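Local coordinates for conjugal transfer protein TRWB (Escherichia coli, PDB 1E9S) that probably couples DNA processing to the type IV secretion channel in bacterial conjugation, as a hexameric P-loop NTPase that acts on the transferred DNA, at residues 54-59 with 310-315; 122-127 with 157-162; 110-115 with 222-227. All coordinates share one frame; numbering follows the deposited sequence.

Interaction 1 of 3, residues 54-59 with 310-315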
ATOM      1  N   ARG A  54      -8.645 -27.745  19.455  1.00 32.43           N
ATOM      2  CA  ARG A  54      -8.910 -26.513  18.720  1.00 32.33           C
ATOM      3  C   ARG A  54      -7.839 -25.477  18.982  1.00 30.98           C
ATOM      4  O   ARG A  54      -7.953 -24.324  18.578  1.00 30.92           O
ATOM      5  CB  ARG A  54     -10.293 -25.979  19.064  1.00 36.20           C
ATOM      6  CG  ARG A  54     -11.345 -26.944  18.611  1.00 38.73           C
ATOM      7  CD  ARG A  54     -12.711 -26.443  18.886  1.00 45.22           C
ATOM      8  NE  ARG A  54     -13.675 -27.519  18.711  1.00 52.16           N
ATOM      9  CZ  ARG A  54     -14.987 -27.337  18.636  1.00 55.22           C
ATOM     10  NH1 ARG A  54     -15.491 -26.109  18.702  1.00 57.06           N
ATOM     11  NH2 ARG A  54     -15.791 -28.384  18.481  1.00 56.51           N
ATOM     12  N   HIS A  55      -6.798 -25.923  19.676  1.00 28.25           N
ATOM     13  CA  HIS A  55      -5.614 -25.135  19.982  1.00 27.01           C
ATOM     14  C   HIS A  55      -5.739 -23.909  20.864  1.00 28.25           C
ATOM     15  O   HIS A  55      -6.810 -23.328  21.024  1.00 25.62           O
ATOM     16  CB  HIS A  55      -4.948 -24.794  18.666  1.00 25.29           C
ATOM     17  CG  HIS A  55      -4.991 -25.929  17.692  1.00 21.39           C
ATOM     18  ND1 HIS A  55      -4.407 -27.147  17.949  1.00 18.02           N
ATOM     19  CD2 HIS A  55      -5.645 -26.069  16.516  1.00 18.53           C
ATOM     20  CE1 HIS A  55      -4.706 -27.991  16.979  1.00 18.71           C
ATOM     21  NE2 HIS A  55      -5.458 -27.363  16.099  1.00 19.57           N
ATOM     22  N   LEU A  56      -4.607 -23.528  21.439  1.00 26.36           N
ATOM     23  CA  LEU A  56      -4.537 -22.410  22.354  1.00 26.90           C
ATOM     24  C   LEU A  56      -3.456 -21.421  21.974  1.00 26.86           C
ATOM     25  O   LEU A  56      -2.317 -21.790  21.703  1.00 25.04           O
ATOM     26  CB  LEU A  56      -4.274 -22.929  23.768  1.00 25.28           C
ATOM     27  CG  LEU A  56      -4.047 -21.898  24.858  1.00 26.85           C
ATOM     28  CD1 LEU A  56      -5.327 -21.126  25.157  1.00 21.32           C
ATOM     29  CD2 LEU A  56      -3.572 -22.636  26.076  1.00 26.25           C
ATOM     30  N   LEU A  57      -3.829 -20.151  21.966  1.00 27.69           N
ATOM     31  CA  LEU A  57      -2.900 -19.090  21.642  1.00 28.50           C
ATOM     32  C   LEU A  57      -2.684 -18.236  22.882  1.00 28.38           C
ATOM     33  O   LEU A  57      -3.614 -17.632  23.395  1.00 27.59           O
ATOM     34  CB  LEU A  57      -3.456 -18.238  20.509  1.00 29.84           C
ATOM     35  CG  LEU A  57      -2.469 -17.234  19.914  1.00 29.71           C
ATOM     36  CD1 LEU A  57      -1.159 -17.905  19.533  1.00 34.89           C
ATOM     37  CD2 LEU A  57      -3.098 -16.636  18.681  1.00 33.19           C
ATOM     38  N   VAL A  58      -1.453 -18.207  23.370  1.00 28.44           N
ATOM     39  CA  VAL A  58      -1.126 -17.435  24.551  1.00 28.99           C
ATOM     40  C   VAL A  58      -0.378 -16.191  24.146  1.00 29.85           C
ATOM     41  O   VAL A  58       0.764 -16.257  23.715  1.00 30.86           O
ATOM     42  CB  VAL A  58      -0.262 -18.244  25.514  1.00 30.10           C
ATOM     43  CG1 VAL A  58      -0.004 -17.446  26.775  1.00 30.38           C
ATOM     44  CG2 VAL A  58      -0.953 -19.554  25.831  1.00 30.06           C
ATOM     45  N   ASN A  59      -1.030 -15.048  24.288  1.00 31.87           N
ATOM     46  CA  ASN A  59      -0.419 -13.785  23.915  1.00 34.02           C
ATOM     47  C   ASN A  59      -0.043 -12.964  25.142  1.00 34.80           C
ATOM     48  O   ASN A  59      -0.813 -12.854  26.085  1.00 37.25           O
ATOM     49  CB  ASN A  59      -1.377 -12.990  23.017  1.00 33.86           C
ATOM     50  CG  ASN A  59      -0.726 -11.755  22.412  1.00 32.58           C
ATOM     51  OD1 ASN A  59      -0.412 -10.797  23.118  1.00 31.72           O
ATOM     52  ND2 ASN A  59      -0.510 -11.780  21.103  1.00 32.01           N
ATOM     53  N   ARG A 310      -2.873 -31.119  19.425  1.00 31.06           N
ATOM     54  CA  ARG A 310      -3.260 -29.967  20.227  1.00 31.57           C
ATOM     55  C   ARG A 310      -2.062 -29.037  20.214  1.00 31.92           C
ATOM     56  O   ARG A 310      -0.995 -29.393  20.714  1.00 31.70           O
ATOM     57  CB  ARG A 310      -3.543 -30.394  21.658  1.00 33.21           C
ATOM     58  CG  ARG A 310      -4.666 -31.370  21.791  1.00 33.24           C
ATOM     59  CD  ARG A 310      -4.433 -32.252  22.985  1.00 34.14           C
ATOM     60  NE  ARG A 310      -5.671 -32.888  23.383  1.00 36.95           N
ATOM     61  CZ  ARG A 310      -6.365 -33.708  22.610  1.00 35.56           C
ATOM     62  NH1 ARG A 310      -5.925 -34.008  21.397  1.00 33.94           N
ATOM     63  NH2 ARG A 310      -7.491 -34.234  23.064  1.00 36.73           N
ATOM     64  N   VAL A 311      -2.221 -27.851  19.640  1.00 29.48           N
ATOM     65  CA  VAL A 311      -1.113 -26.916  19.567  1.00 26.83           C
ATOM     66  C   VAL A 311      -1.277 -25.758  20.529  1.00 27.23           C
ATOM     67  O   VAL A 311      -2.352 -25.190  20.655  1.00 27.24           O
ATOM     68  CB  VAL A 311      -0.940 -26.331  18.140  1.00 26.86           C
ATOM     69  CG1 VAL A 311       0.274 -25.444  18.094  1.00 22.58           C
ATOM     70  CG2 VAL A 311      -0.805 -27.427  17.126  1.00 22.26           C
ATOM     71  N   VAL A 312      -0.193 -25.425  21.209  1.00 26.43           N
ATOM     72  CA  VAL A 312      -0.159 -24.312  22.144  1.00 27.53           C
ATOM     73  C   VAL A 312       0.981 -23.436  21.645  1.00 27.91           C
ATOM     74  O   VAL A 312       2.132 -23.865  21.607  1.00 29.25           O
ATOM     75  CB  VAL A 312       0.153 -24.781  23.607  1.00 27.24           C
ATOM     76  CG1 VAL A 312       0.315 -23.575  24.531  1.00 20.09           C
ATOM     77  CG2 VAL A 312      -0.953 -25.682  24.129  1.00 26.45           C
ATOM     78  N   ALA A 313       0.667 -22.215  21.243  1.00 26.84           N
ATOM     79  CA  ALA A 313       1.702 -21.330  20.750  1.00 27.69           C
ATOM     80  C   ALA A 313       1.686 -19.990  21.468  1.00 27.68           C
ATOM     81  O   ALA A 313       0.636 -19.505  21.886  1.00 25.83           O
ATOM     82  CB  ALA A 313       1.543 -21.119  19.253  1.00 27.21           C
ATOM     83  N   GLY A 314       2.873 -19.404  21.601  1.00 27.54           N
ATOM     84  CA  GLY A 314       3.018 -18.113  22.245  1.00 26.83           C
ATOM     85  C   GLY A 314       3.246 -17.026  21.214  1.00 29.50           C
ATOM     86  O   GLY A 314       3.890 -17.242  20.183  1.00 26.44           O
ATOM     87  N   LEU A 315       2.703 -15.848  21.492  1.00 30.17           N
ATOM     88  CA  LEU A 315       2.829 -14.708  20.597  1.00 31.88           C
ATOM     89  C   LEU A 315       2.991 -13.455  21.445  1.00 32.37           C
ATOM     90  O   LEU A 315       2.598 -13.433  22.602  1.00 32.08           O
ATOM     91  CB  LEU A 315       1.574 -14.601  19.730  1.00 31.85           C
ATOM     92  CG  LEU A 315       1.640 -14.923  18.230  1.00 33.22           C
ATOM     93  CD1 LEU A 315       2.541 -16.096  17.956  1.00 31.92           C
ATOM     94  CD2 LEU A 315       0.234 -15.212  17.731  1.00 31.22           C
TER

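Interaction 2 of 3, residues 122-127 with 157-162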
ATOM      1  N   ARG A 122       9.153 -42.342   3.413  1.00 40.25           N
ATOM      2  CA  ARG A 122       8.563 -43.668   3.308  1.00 42.47           C
ATOM      3  C   ARG A 122       8.080 -43.929   1.895  1.00 44.77           C
ATOM      4  O   ARG A 122       8.342 -44.986   1.325  1.00 46.02           O
ATOM      5  CB  ARG A 122       7.413 -43.800   4.285  1.00 40.42           C
ATOM      6  CG  ARG A 122       7.921 -43.705   5.690  1.00 35.20           C
ATOM      7  CD  ARG A 122       6.877 -44.103   6.663  1.00 32.86           C
ATOM      8  NE  ARG A 122       7.394 -44.085   8.019  1.00 28.14           N
ATOM      9  CZ  ARG A 122       6.639 -44.290   9.089  1.00 28.97           C
ATOM     10  NH1 ARG A 122       5.345 -44.526   8.942  1.00 30.66           N
ATOM     11  NH2 ARG A 122       7.173 -44.250  10.301  1.00 31.70           N
ATOM     12  N   ASN A 123       7.383 -42.949   1.331  1.00 46.88           N
ATOM     13  CA  ASN A 123       6.859 -43.051  -0.024  1.00 48.42           C
ATOM     14  C   ASN A 123       7.511 -42.007  -0.910  1.00 50.05           C
ATOM     15  O   ASN A 123       8.337 -41.234  -0.434  1.00 50.80           O
ATOM     16  CB  ASN A 123       5.353 -42.873   0.012  1.00 48.04           C
ATOM     17  CG  ASN A 123       4.690 -43.899   0.918  1.00 43.61           C
ATOM     18  OD1 ASN A 123       4.708 -45.089   0.627  1.00 41.28           O
ATOM     19  ND2 ASN A 123       4.129 -43.445   2.034  1.00 40.08           N
ATOM     20  N   ASP A 124       7.162 -41.979  -2.194  1.00 50.18           N
ATOM     21  CA  ASP A 124       7.792 -41.004  -3.074  1.00 49.73           C
ATOM     22  C   ASP A 124       7.283 -39.582  -2.855  1.00 48.10           C
ATOM     23  O   ASP A 124       8.032 -38.609  -3.027  1.00 46.51           O
ATOM     24  CB  ASP A 124       7.633 -41.361  -4.555  1.00 50.61           C
ATOM     25  CG  ASP A 124       8.608 -40.548  -5.450  1.00 48.22           C
ATOM     26  OD1 ASP A 124       9.829 -40.860  -5.465  1.00 48.36           O
ATOM     27  OD2 ASP A 124       8.169 -39.580  -6.112  1.00 45.77           O
ATOM     28  N   TYR A 125       6.019 -39.454  -2.468  1.00 45.75           N
ATOM     29  CA  TYR A 125       5.456 -38.135  -2.247  1.00 44.69           C
ATOM     30  C   TYR A 125       6.015 -37.475  -0.996  1.00 43.90           C
ATOM     31  O   TYR A 125       5.750 -36.309  -0.744  1.00 43.80           O
ATOM     32  CB  TYR A 125       3.916 -38.190  -2.209  1.00 44.23           C
ATOM     33  CG  TYR A 125       3.272 -38.782  -0.972  1.00 37.79           C
ATOM     34  CD1 TYR A 125       3.116 -40.164  -0.833  1.00 37.40           C
ATOM     35  CD2 TYR A 125       2.838 -37.967   0.070  1.00 35.16           C
ATOM     36  CE1 TYR A 125       2.554 -40.727   0.324  1.00 35.34           C
ATOM     37  CE2 TYR A 125       2.274 -38.517   1.231  1.00 35.59           C
ATOM     38  CZ  TYR A 125       2.140 -39.904   1.355  1.00 36.60           C
ATOM     39  OH  TYR A 125       1.652 -40.469   2.521  1.00 32.24           O
ATOM     40  N   ASP A 126       6.809 -38.216  -0.228  1.00 42.49           N
ATOM     41  CA  ASP A 126       7.412 -37.689   0.988  1.00 39.93           C
ATOM     42  C   ASP A 126       8.619 -36.797   0.717  1.00 39.28           C
ATOM     43  O   ASP A 126       9.007 -36.021   1.574  1.00 38.08           O
ATOM     44  CB  ASP A 126       7.835 -38.823   1.922  1.00 38.09           C
ATOM     45  CG  ASP A 126       6.659 -39.453   2.651  1.00 34.42           C
ATOM     46  OD1 ASP A 126       5.688 -38.745   2.984  1.00 30.56           O
ATOM     47  OD2 ASP A 126       6.711 -40.671   2.917  1.00 32.89           O
ATOM     48  N   TRP A 127       9.214 -36.906  -0.466  1.00 37.48           N
ATOM     49  CA  TRP A 127      10.373 -36.088  -0.794  1.00 37.38           C
ATOM     50  C   TRP A 127      10.019 -34.609  -0.840  1.00 38.35           C
ATOM     51  O   TRP A 127      10.716 -33.789  -0.244  1.00 36.76           O
ATOM     52  CB  TRP A 127      10.977 -36.532  -2.122  1.00 36.08           C
ATOM     53  CG  TRP A 127      11.588 -37.891  -2.052  1.00 32.72           C
ATOM     54  CD1 TRP A 127      11.131 -39.028  -2.652  1.00 31.61           C
ATOM     55  CD2 TRP A 127      12.801 -38.254  -1.378  1.00 29.04           C
ATOM     56  NE1 TRP A 127      11.984 -40.074  -2.400  1.00 28.49           N
ATOM     57  CE2 TRP A 127      13.020 -39.626  -1.621  1.00 30.17           C
ATOM     58  CE3 TRP A 127      13.727 -37.553  -0.591  1.00 26.76           C
ATOM     59  CZ2 TRP A 127      14.131 -40.309  -1.108  1.00 26.47           C
ATOM     60  CZ3 TRP A 127      14.833 -38.239  -0.080  1.00 24.58           C
ATOM     61  CH2 TRP A 127      15.021 -39.599  -0.343  1.00 25.76           C
ATOM     62  N   THR A 157      18.367 -34.113  -5.670  1.00 34.40           N
ATOM     63  CA  THR A 157      19.719 -34.516  -5.298  1.00 33.17           C
ATOM     64  C   THR A 157      19.641 -35.560  -4.193  1.00 34.82           C
ATOM     65  O   THR A 157      20.424 -36.500  -4.174  1.00 34.68           O
ATOM     66  CB  THR A 157      20.554 -33.314  -4.808  1.00 32.45           C
ATOM     67  OG1 THR A 157      20.632 -32.335  -5.851  1.00 27.67           O
ATOM     68  CG2 THR A 157      21.956 -33.749  -4.459  1.00 26.33           C
ATOM     69  N   ALA A 158      18.687 -35.402  -3.281  1.00 35.49           N
ATOM     70  CA  ALA A 158      18.516 -36.343  -2.183  1.00 36.69           C
ATOM     71  C   ALA A 158      17.974 -37.664  -2.696  1.00 37.35           C
ATOM     72  O   ALA A 158      18.423 -38.722  -2.284  1.00 36.02           O
ATOM     73  CB  ALA A 158      17.579 -35.771  -1.145  1.00 35.56           C
ATOM     74  N   LYS A 159      17.000 -37.603  -3.592  1.00 38.55           N
ATOM     75  CA  LYS A 159      16.427 -38.814  -4.157  1.00 40.54           C
ATOM     76  C   LYS A 159      17.505 -39.672  -4.800  1.00 41.12           C
ATOM     77  O   LYS A 159      17.507 -40.890  -4.647  1.00 40.42           O
ATOM     78  CB  LYS A 159      15.373 -38.478  -5.210  1.00 40.78           C
ATOM     79  CG  LYS A 159      14.001 -38.245  -4.638  1.00 39.85           C
ATOM     80  CD  LYS A 159      12.916 -38.438  -5.677  1.00 41.47           C
ATOM     81  CE  LYS A 159      13.008 -37.423  -6.783  1.00 41.07           C
ATOM     82  NZ  LYS A 159      11.811 -37.506  -7.655  1.00 43.73           N
ATOM     83  N   LYS A 160      18.416 -39.039  -5.529  1.00 40.24           N
ATOM     84  CA  LYS A 160      19.487 -39.771  -6.186  1.00 41.38           C
ATOM     85  C   LYS A 160      20.472 -40.342  -5.171  1.00 41.68           C
ATOM     86  O   LYS A 160      20.795 -41.518  -5.227  1.00 41.33           O
ATOM     87  CB  LYS A 160      20.222 -38.871  -7.182  1.00 40.48           C
ATOM     88  CG  LYS A 160      21.069 -39.656  -8.164  1.00 37.45           C
ATOM     89  CD  LYS A 160      21.718 -38.776  -9.215  1.00 39.30           C
ATOM     90  CE  LYS A 160      22.676 -39.603 -10.059  1.00 37.19           C
ATOM     91  NZ  LYS A 160      23.245 -38.873 -11.221  1.00 38.95           N
ATOM     92  N   LEU A 161      20.951 -39.512  -4.249  1.00 41.53           N
ATOM     93  CA  LEU A 161      21.883 -39.983  -3.238  1.00 41.39           C
ATOM     94  C   LEU A 161      21.310 -41.210  -2.542  1.00 42.30           C
ATOM     95  O   LEU A 161      22.040 -42.141  -2.211  1.00 42.31           O
ATOM     96  CB  LEU A 161      22.147 -38.891  -2.205  1.00 39.18           C
ATOM     97  CG  LEU A 161      22.974 -37.728  -2.706  1.00 36.03           C
ATOM     98  CD1 LEU A 161      23.044 -36.676  -1.635  1.00 33.52           C
ATOM     99  CD2 LEU A 161      24.354 -38.233  -3.081  1.00 32.94           C
ATOM    100  N   ALA A 162      20.003 -41.205  -2.314  1.00 42.32           N
ATOM    101  CA  ALA A 162      19.348 -42.325  -1.654  1.00 44.20           C
ATOM    102  C   ALA A 162      19.435 -43.572  -2.529  1.00 45.84           C
ATOM    103  O   ALA A 162      19.638 -44.680  -2.033  1.00 46.17           O
ATOM    104  CB  ALA A 162      17.901 -41.990  -1.371  1.00 42.09           C
TER

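Interaction 3 of 3, residues 110-115 with 222-227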
ATOM      1  N   GLN A 110      24.783 -33.850  24.115  1.00 45.93           N
ATOM      2  CA  GLN A 110      25.273 -35.215  24.081  1.00 47.11           C
ATOM      3  C   GLN A 110      24.166 -36.267  24.100  1.00 45.94           C
ATOM      4  O   GLN A 110      24.369 -37.384  23.637  1.00 46.44           O
ATOM      5  CB  GLN A 110      26.228 -35.431  25.257  1.00 50.71           C
ATOM      6  CG  GLN A 110      27.420 -36.304  24.928  1.00 54.20           C
ATOM      7  CD  GLN A 110      28.141 -35.824  23.690  1.00 52.95           C
ATOM      8  OE1 GLN A 110      28.521 -34.657  23.595  1.00 50.75           O
ATOM      9  NE2 GLN A 110      28.328 -36.723  22.727  1.00 53.46           N
ATOM     10  N   ARG A 111      22.997 -35.901  24.620  1.00 44.14           N
ATOM     11  CA  ARG A 111      21.855 -36.813  24.725  1.00 42.42           C
ATOM     12  C   ARG A 111      20.960 -36.885  23.492  1.00 42.93           C
ATOM     13  O   ARG A 111      20.058 -37.716  23.427  1.00 41.08           O
ATOM     14  CB  ARG A 111      20.995 -36.416  25.916  1.00 41.19           C
ATOM     15  CG  ARG A 111      21.709 -36.439  27.227  1.00 34.47           C
ATOM     16  CD  ARG A 111      20.883 -35.754  28.278  1.00 31.65           C
ATOM     17  NE  ARG A 111      20.784 -34.322  28.021  1.00 30.47           N
ATOM     18  CZ  ARG A 111      20.157 -33.458  28.817  1.00 29.79           C
ATOM     19  NH1 ARG A 111      19.565 -33.874  29.927  1.00 30.93           N
ATOM     20  NH2 ARG A 111      20.126 -32.177  28.502  1.00 26.26           N
ATOM     21  N   THR A 112      21.206 -36.014  22.520  1.00 42.91           N
ATOM     22  CA  THR A 112      20.402 -35.968  21.301  1.00 44.80           C
ATOM     23  C   THR A 112      20.344 -37.278  20.547  1.00 43.71           C
ATOM     24  O   THR A 112      21.252 -38.093  20.614  1.00 43.39           O
ATOM     25  CB  THR A 112      20.947 -34.968  20.283  1.00 45.16           C
ATOM     26  OG1 THR A 112      21.371 -33.791  20.951  1.00 51.80           O
ATOM     27  CG2 THR A 112      19.896 -34.632  19.247  1.00 39.88           C
ATOM     28  N   LYS A 113      19.264 -37.456  19.805  1.00 43.74           N
ATOM     29  CA  LYS A 113      19.096 -38.625  18.974  1.00 42.83           C
ATOM     30  C   LYS A 113      19.748 -38.255  17.640  1.00 41.68           C
ATOM     31  O   LYS A 113      19.934 -37.077  17.334  1.00 40.16           O
ATOM     32  CB  LYS A 113      17.606 -38.921  18.768  1.00 43.42           C
ATOM     33  CG  LYS A 113      16.933 -39.692  19.891  1.00 44.36           C
ATOM     34  CD  LYS A 113      17.279 -41.174  19.835  1.00 45.65           C
ATOM     35  CE  LYS A 113      16.556 -41.971  20.904  1.00 45.95           C
ATOM     36  NZ  LYS A 113      16.931 -41.533  22.273  1.00 50.17           N
ATOM     37  N   GLY A 114      20.122 -39.262  16.859  1.00 41.18           N
ATOM     38  CA  GLY A 114      20.722 -39.007  15.563  1.00 38.11           C
ATOM     39  C   GLY A 114      19.577 -38.867  14.582  1.00 37.60           C
ATOM     40  O   GLY A 114      18.614 -39.630  14.656  1.00 37.55           O
ATOM     41  N   TRP A 115      19.669 -37.914  13.663  1.00 35.43           N
ATOM     42  CA  TRP A 115      18.585 -37.689  12.722  1.00 33.54           C
ATOM     43  C   TRP A 115      19.013 -36.973  11.441  1.00 33.33           C
ATOM     44  O   TRP A 115      19.993 -36.225  11.404  1.00 33.20           O
ATOM     45  CB  TRP A 115      17.485 -36.877  13.429  1.00 29.94           C
ATOM     46  CG  TRP A 115      16.265 -36.531  12.606  1.00 23.37           C
ATOM     47  CD1 TRP A 115      15.089 -37.224  12.551  1.00 22.94           C
ATOM     48  CD2 TRP A 115      16.103 -35.399  11.727  1.00 19.21           C
ATOM     49  NE1 TRP A 115      14.208 -36.595  11.700  1.00 18.88           N
ATOM     50  CE2 TRP A 115      14.806 -35.477  11.180  1.00 18.29           C
ATOM     51  CE3 TRP A 115      16.934 -34.330  11.351  1.00 20.52           C
ATOM     52  CZ2 TRP A 115      14.317 -34.528  10.279  1.00 18.09           C
ATOM     53  CZ3 TRP A 115      16.450 -33.389  10.456  1.00 18.56           C
ATOM     54  CH2 TRP A 115      15.153 -33.495   9.929  1.00 18.80           C
ATOM     55  N   VAL A 222      23.706 -30.854   8.594  1.00 36.59           N
ATOM     56  CA  VAL A 222      24.943 -31.579   8.403  1.00 39.02           C
ATOM     57  C   VAL A 222      25.642 -31.806   9.737  1.00 40.01           C
ATOM     58  O   VAL A 222      26.095 -32.909  10.016  1.00 40.10           O
ATOM     59  CB  VAL A 222      25.876 -30.814   7.446  1.00 39.20           C
ATOM     60  CG1 VAL A 222      27.131 -31.616   7.201  1.00 37.29           C
ATOM     61  CG2 VAL A 222      25.172 -30.569   6.130  1.00 34.24           C
ATOM     62  N   THR A 223      25.719 -30.766  10.566  1.00 42.18           N
ATOM     63  CA  THR A 223      26.366 -30.879  11.873  1.00 43.81           C
ATOM     64  C   THR A 223      25.566 -31.783  12.820  1.00 43.64           C
ATOM     65  O   THR A 223      26.107 -32.339  13.767  1.00 43.05           O
ATOM     66  CB  THR A 223      26.549 -29.491  12.555  1.00 43.82           C
ATOM     67  OG1 THR A 223      25.290 -29.024  13.060  1.00 45.56           O
ATOM     68  CG2 THR A 223      27.111 -28.486  11.571  1.00 41.29           C
ATOM     69  N   MET A 224      24.273 -31.924  12.563  1.00 44.61           N
ATOM     70  CA  MET A 224      23.430 -32.763  13.403  1.00 45.71           C
ATOM     71  C   MET A 224      23.958 -34.187  13.414  1.00 46.65           C
ATOM     72  O   MET A 224      24.251 -34.763  12.369  1.00 46.47           O
ATOM     73  CB  MET A 224      21.984 -32.758  12.898  1.00 43.97           C
ATOM     74  CG  MET A 224      20.937 -32.324  13.942  1.00 42.65           C
ATOM     75  SD  MET A 224      20.477 -33.582  15.132  1.00 39.88           S
ATOM     76  CE  MET A 224      19.971 -32.666  16.398  1.00 44.60           C
ATOM     77  N   PRO A 225      24.093 -34.773  14.611  1.00 47.38           N
ATOM     78  CA  PRO A 225      24.588 -36.142  14.754  1.00 47.76           C
ATOM     79  C   PRO A 225      23.682 -37.055  13.956  1.00 48.53           C
ATOM     80  O   PRO A 225      22.469 -37.039  14.142  1.00 47.96           O
ATOM     81  CB  PRO A 225      24.469 -36.401  16.252  1.00 46.87           C
ATOM     82  CG  PRO A 225      24.561 -35.037  16.851  1.00 47.63           C
ATOM     83  CD  PRO A 225      23.721 -34.216  15.923  1.00 47.06           C
ATOM     84  N   ASP A 226      24.263 -37.849  13.072  1.00 48.69           N
ATOM     85  CA  ASP A 226      23.458 -38.742  12.263  1.00 50.29           C
ATOM     86  C   ASP A 226      23.022 -39.961  13.067  1.00 48.48           C
ATOM     87  O   ASP A 226      23.723 -40.408  13.973  1.00 48.49           O
ATOM     88  CB  ASP A 226      24.231 -39.162  11.012  1.00 53.86           C
ATOM     89  CG  ASP A 226      23.378 -39.947  10.035  1.00 58.83           C
ATOM     90  OD1 ASP A 226      22.690 -39.322   9.184  1.00 59.55           O
ATOM     91  OD2 ASP A 226      23.401 -41.195  10.130  1.00 59.29           O
ATOM     92  N   GLY A 227      21.848 -40.484  12.732  1.00 46.41           N
ATOM     93  CA  GLY A 227      21.318 -41.632  13.435  1.00 44.23           C
ATOM     94  C   GLY A 227      20.100 -42.159  12.718  1.00 44.10           C
ATOM     95  O   GLY A 227      19.821 -41.769  11.592  1.00 43.86           O
TER

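Interaction 1 of 3, residues 54-59 with 310-315
His-55, Leu-56 and Val-58 tie their chain to 310-315, making 56-59 and 309-315 neighbouring parallel strands in the mixed central sheet of a P-loop NTPase fold. The ladder runs from Leu-56 N to Val-311 O, Ala-313 N to Leu-56 O, Val-58 N to Ala-313 O and Leu-315 N to Val-58 O, all at 2.9 to 3.0 Å. Ahead of the first rung a side chain takes over: ND1 of His-55 accepts the N-H of Val-311 at 2.9 Å. A chi1 of -39° sets CG beside the histidine's own backbone N, and chi2 (-61°) turns the ND1 edge to the strand; the donor lies 15° out of the ring plane. NE2 makes a weak hydrogen bond to Leu-301 O.

The tight side is that of Leu-57, Ala-313 and Leu-315. Leu-57 CD1 lies 3.5 Å from Leu-315 CD2, and the same methyl sits 3.4 Å from Ala-313 O. On the other face the pairing is looser: Leu-56 CD2 and Val-58 CG2 come within 4.3 and 4.4 Å of Val-312 CG1, and Leu-69 and Leu-73 of helix 66-79 pack over these residues. Arg-54, the partly exposed end, turns away and forms a salt bridge with Asp-402 of the second subunit.

At the C-terminal end of the pairing Leu-315 O meets Asn-59 CA at 3.3 Å, just before the chain enters what looks like a Walker A loop; the same oxygen hydrogen-bonds NZ of Lys-66, the probable P-loop lysine.

Interaction 2 of 3, residues 122-127 with 157-162
Trp-127 of helix 126-134 lays its indole against Lys-159 on helix 141-163, a helix-to-helix contact at the surface of the protein's helical region.

The chief interaction is CH-pi. Lys-159 CG stands 3.3 Å from the centroid of the five-membered ring of Trp-127, only 3° off the ring normal, and CD continues across the same face to lie 3.6 Å from CD1. Van der Waals packing holds the six-membered ring: the methyl of Ala-158 meets CZ3 at 3.8 Å, and that of Ala-162, a turn further along, meets CH2 at 3.9 Å. Ile-121 also packs on the indole.

Charge plays a smaller part. A bend in the lysine chain at chi3 (-64°) turns its end off the ring. NZ then remains 4.5 Å from Asp-124 OD2, beyond a salt bridge, and pairs instead with Glu-156 one turn back.

Hydrogen bonds lie within 122-127, in the turn just ahead of Trp-127. Asp-126 OD2, in a salt bridge with Arg-232 as well, accepts from Arg-122 N at 3.0 Å. Asn-123 N reaches Asp-126 OD2 at 2.9 Å, from the opposite face of the carboxylate plane.

Interaction 3 of 3, residues 110-115 with 222-227
A chi1 of -41° puts Thr-112 CG2 roughly opposite its backbone N. In Met-224 a bend at chi2 (-79°) turns SD toward the loop, and the extended last torsion carries CE on to the threonine; the two methyls meet at 3.5 Å. The same threonine torsion leaves OG1 beside the backbone N, where it bonds to Asp-109 O within its own loop. Met-224 SD passes 4.2 Å from Lys-113 O, a loose approach.

Two irregular pieces of chain meet here: the loop that follows strand 103-105, at one border of the central sheet, and the extended exit from helix 219-223. Their touching parts run 77° apart. Where they come together each offers a glycine, and with no side chain on either, Gly-114 CA and Gly-227 CA approach to 3.4 Å. Pro-225 O does the polar work: it accepts the N-H of Trp-115 at 3.0 Å, in the carbonyl plane, and receives a CA-H contact from Gly-114 CA, also at 3.0 Å.

Beyond the two segments, Met-224 packs on Leu-258 and Trp-262 of helix 252-269. The Trp-115 ring meets Trp-262 edge-to-face, and Trp-115 NE1 hydrogen-bonds OE2 of Glu-120.

Overall arrangement
The three contacts nest along the chain: interaction 1 closes the longest loop, interaction 3 lies within it, and interaction 2 lies within the loop closed by interaction 3. Interaction 1 is deep in the sheet, its centre about 7 Å from that of the chain, beside the probable nucleotide site. Its centre is about 33 Å from that of interaction 2 and 29 Å from that of interaction 3. Those two sit further out, about 20 Å apart between centres, on the same side of the chain's centre. Interaction 3 joins the loop after the outermost strand 103-105 to the end of helix 219-223, in the helical region where interaction 2 joins two helices. None touches another, so they mark separate points from buried sheet to helical periphery.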